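Local structure of 3-oxoacyl-[acyl-carrier-protein] synthase, mitochondrial (Arabidopsis thaliana, 2IX4) at residues A[236-241]-A[350-355]. The protein catalyses the condensation steps of mitochondrial fatty acid synthesis, lengthening acyl chains by two carbons taken from malonyl-ACP. Residues are numbered along the deposited sequence; the frame is centred on the assembly and turned at random.
Sequences SRPFDC and FSSTKG
S236 and G355 mark the tight end of this buried contact, which illustrates how backbone packs closely on a glycine while an aromatic pair meets at wider spacing. The hydroxyl of S236, set anti to its own backbone N (chi1 -173°), gives its proton to K354 O across 2.7 Å, approaching from well above the carbonyl plane. G355 CA lies 3.4 Å from S236 OG. With no side chain on G355, P238 packs directly on its backbone, CD 3.8 Å from G355 CA and CG 3.7 Å from G355 N. Beside them a water accepts from S236 N and probably bridges to G355 O. P238 also rests on S352, CB to CB 3.6 Å. S352 OG hydrogen-bonds with A321 O and takes a weak capping bond from K354 N. In this thiolase-like fold, residues 350-355 lead from strand 349-351 into helix 354-357, on which K354 reaches toward H320 and H359, predicted active-site residues; NZ hydrogen-bonds to H320 O and forms a salt bridge with E368, a potassium ligand. Packing is looser at the other end, where F350 turns its edge to the face of F239, offset, planes at 90° and centroids 5.9 Å apart. Between the two rings the closest carbons, F239 CE1 and F350 CD1, are 4.4 Å apart; F239 CE1 is 4.2 Å from S352 CB, and S352 N lies at that ring's edge. F239 is third in a type II turn held by D240 N to R237 O and an R237-D240 salt bridge.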
ATOM      1  N   SER A 236      23.107   7.290 -14.881  1.00 22.72           N
ATOM      2  CA  SER A 236      21.703   7.677 -14.986  1.00 22.02           C
ATOM      3  C   SER A 236      21.589   8.846 -15.956  1.00 21.61           C
ATOM      4  O   SER A 236      22.074   9.945 -15.684  1.00 21.29           O
ATOM      5  CB  SER A 236      21.138   8.039 -13.605  1.00 22.12           C
ATOM      6  OG  SER A 236      19.740   8.272 -13.660  1.00 22.02           O
ATOM      7  N   ARG A 237      20.959   8.590 -17.099  1.00 21.28           N
ATOM      8  CA  ARG A 237      20.915   9.556 -18.193  1.00 20.93           C
ATOM      9  C   ARG A 237      19.547   9.568 -18.878  1.00 20.58           C
ATOM     10  O   ARG A 237      19.410   9.081 -20.003  1.00 20.14           O
ATOM     11  CB  ARG A 237      22.035   9.265 -19.205  1.00 21.23           C
ATOM     12  CG  ARG A 237      22.147   7.800 -19.623  1.00 21.88           C
ATOM     13  CD  ARG A 237      23.314   7.558 -20.561  1.00 23.94           C
ATOM     14  NE  ARG A 237      24.574   7.936 -19.938  1.00 25.45           N
ATOM     15  CZ  ARG A 237      25.440   8.808 -20.443  1.00 25.91           C
ATOM     16  NH1 ARG A 237      25.215   9.397 -21.614  1.00 26.47           N
ATOM     17  NH2 ARG A 237      26.548   9.075 -19.774  1.00 26.31           N
ATOM     18  N   PRO A 238      18.525  10.131 -18.198  1.00 20.23           N
ATOM     19  CA  PRO A 238      17.184  10.152 -18.778  1.00 20.12           C
ATOM     20  C   PRO A 238      17.161  10.857 -20.137  1.00 20.00           C
ATOM     21  O   PRO A 238      17.795  11.901 -20.301  1.00 20.05           O
ATOM     22  CB  PRO A 238      16.370  10.946 -17.752  1.00 20.10           C
ATOM     23  CG  PRO A 238      17.124  10.806 -16.469  1.00 20.08           C
ATOM     24  CD  PRO A 238      18.565  10.784 -16.877  1.00 20.12           C
ATOM     25  N   PHE A 239      16.453  10.261 -21.098  1.00 20.08           N
ATOM     26  CA  PHE A 239      16.282  10.802 -22.460  1.00 19.95           C
ATOM     27  C   PHE A 239      17.522  10.737 -23.376  1.00 20.12           C
ATOM     28  O   PHE A 239      17.456  11.152 -24.537  1.00 20.07           O
ATOM     29  CB  PHE A 239      15.725  12.240 -22.438  1.00 19.90           C
ATOM     30  CG  PHE A 239      14.402  12.393 -21.720  1.00 19.87           C
ATOM     31  CD1 PHE A 239      14.280  13.291 -20.662  1.00 19.48           C
ATOM     32  CD2 PHE A 239      13.278  11.670 -22.116  1.00 19.32           C
ATOM     33  CE1 PHE A 239      13.064  13.458 -20.001  1.00 18.89           C
ATOM     34  CE2 PHE A 239      12.056  11.830 -21.459  1.00 18.93           C
ATOM     35  CZ  PHE A 239      11.950  12.727 -20.400  1.00 18.94           C
ATOM     36  N   ASP A 240      18.639  10.220 -22.860  1.00 20.21           N
ATOM     37  CA  ASP A 240      19.879  10.089 -23.638  1.00 20.34           C
ATOM     38  C   ASP A 240      19.889   8.801 -24.462  1.00 20.49           C
ATOM     39  O   ASP A 240      19.359   7.784 -24.032  1.00 20.47           O
ATOM     40  CB  ASP A 240      21.103  10.125 -22.716  1.00 20.22           C
ATOM     41  CG  ASP A 240      22.414  10.180 -23.485  1.00 20.71           C
ATOM     42  OD1 ASP A 240      22.763  11.267 -23.988  1.00 20.99           O
ATOM     43  OD2 ASP A 240      23.094   9.135 -23.586  1.00 20.59           O
ATOM     44  N   CYS A 241      20.507   8.849 -25.640  1.00 20.82           N
ATOM     45  CA  CYS A 241      20.571   7.690 -26.538  1.00 21.24           C
ATOM     46  C   CYS A 241      21.289   6.478 -25.939  1.00 21.33           C
ATOM     47  O   CYS A 241      21.029   5.339 -26.332  1.00 21.41           O
ATOM     48  CB  CYS A 241      21.230   8.076 -27.863  1.00 21.26           C
ATOM     49  SG  CYS A 241      20.154   8.993 -28.988  1.00 22.69           S
ATOM     50  N   PHE A 350      10.490  20.759 -19.665  1.00 21.43           N
ATOM     51  CA  PHE A 350      10.423  19.465 -18.997  1.00 21.05           C
ATOM     52  C   PHE A 350      11.800  18.857 -18.770  1.00 20.92           C
ATOM     53  O   PHE A 350      12.724  19.073 -19.551  1.00 20.92           O
ATOM     54  CB  PHE A 350       9.488  18.491 -19.733  1.00 20.93           C
ATOM     55  CG  PHE A 350       9.983  18.066 -21.080  1.00 20.60           C
ATOM     56  CD1 PHE A 350      10.637  16.850 -21.240  1.00 20.47           C
ATOM     57  CD2 PHE A 350       9.779  18.870 -22.197  1.00 20.73           C
ATOM     58  CE1 PHE A 350      11.091  16.447 -22.490  1.00 20.10           C
ATOM     59  CE2 PHE A 350      10.232  18.477 -23.453  1.00 20.34           C
ATOM     60  CZ  PHE A 350      10.889  17.263 -23.598  1.00 20.34           C
ATOM     61  N   SER A 351      11.922  18.112 -17.674  1.00 20.77           N
ATOM     62  CA  SER A 351      13.162  17.437 -17.323  1.00 20.59           C
ATOM     63  C   SER A 351      12.874  16.232 -16.447  1.00 20.37           C
ATOM     64  O   SER A 351      11.792  16.125 -15.867  1.00 20.62           O
ATOM     65  CB  SER A 351      14.104  18.396 -16.587  1.00 20.58           C
ATOM     66  OG  SER A 351      13.533  18.837 -15.367  1.00 21.01           O
ATOM     67  N   SER A 352      13.841  15.323 -16.370  1.00 20.19           N
ATOM     68  CA  SER A 352      13.842  14.283 -15.351  1.00 19.90           C
ATOM     69  C   SER A 352      15.019  14.508 -14.412  1.00 19.66           C
ATOM     70  O   SER A 352      16.148  14.715 -14.861  1.00 19.51           O
ATOM     71  CB  SER A 352      13.935  12.894 -15.969  1.00 19.91           C
ATOM     72  OG  SER A 352      14.125  11.925 -14.951  1.00 20.77           O
ATOM     73  N   THR A 353      14.746  14.465 -13.111  1.00 19.44           N
ATOM     74  CA  THR A 353      15.768  14.713 -12.098  1.00 19.31           C
ATOM     75  C   THR A 353      16.439  13.420 -11.615  1.00 19.64           C
ATOM     76  O   THR A 353      17.276  13.443 -10.705  1.00 19.57           O
ATOM     77  CB  THR A 353      15.193  15.507 -10.900  1.00 19.28           C
ATOM     78  OG1 THR A 353      13.913  14.981 -10.543  1.00 18.86           O
ATOM     79  CG2 THR A 353      15.037  16.967 -11.259  1.00 19.26           C
ATOM     80  N   LYS A 354      16.089  12.303 -12.251  1.00 19.82           N
ATOM     81  CA  LYS A 354      16.620  10.989 -11.878  1.00 20.36           C
ATOM     82  C   LYS A 354      18.086  10.773 -12.273  1.00 20.60           C
ATOM     83  O   LYS A 354      18.737   9.856 -11.770  1.00 20.80           O
ATOM     84  CB  LYS A 354      15.732   9.867 -12.429  1.00 20.27           C
ATOM     85  CG  LYS A 354      14.411   9.718 -11.674  1.00 20.90           C
ATOM     86  CD  LYS A 354      13.716   8.409 -12.017  1.00 21.27           C
ATOM     87  CE  LYS A 354      12.470   8.176 -11.175  1.00 21.98           C
ATOM     88  NZ  LYS A 354      11.382   9.151 -11.480  1.00 23.27           N
ATOM     89  N   GLY A 355      18.603  11.609 -13.169  1.00 20.93           N
ATOM     90  CA  GLY A 355      20.039  11.625 -13.453  1.00 21.24           C
ATOM     91  C   GLY A 355      20.844  11.989 -12.212  1.00 21.39           C
ATOM     92  O   GLY A 355      21.968  11.520 -12.037  1.00 21.57           O
TER
HETATM   93  O   HOH W   1      24.022   9.742 -13.355  1.00 24.40           O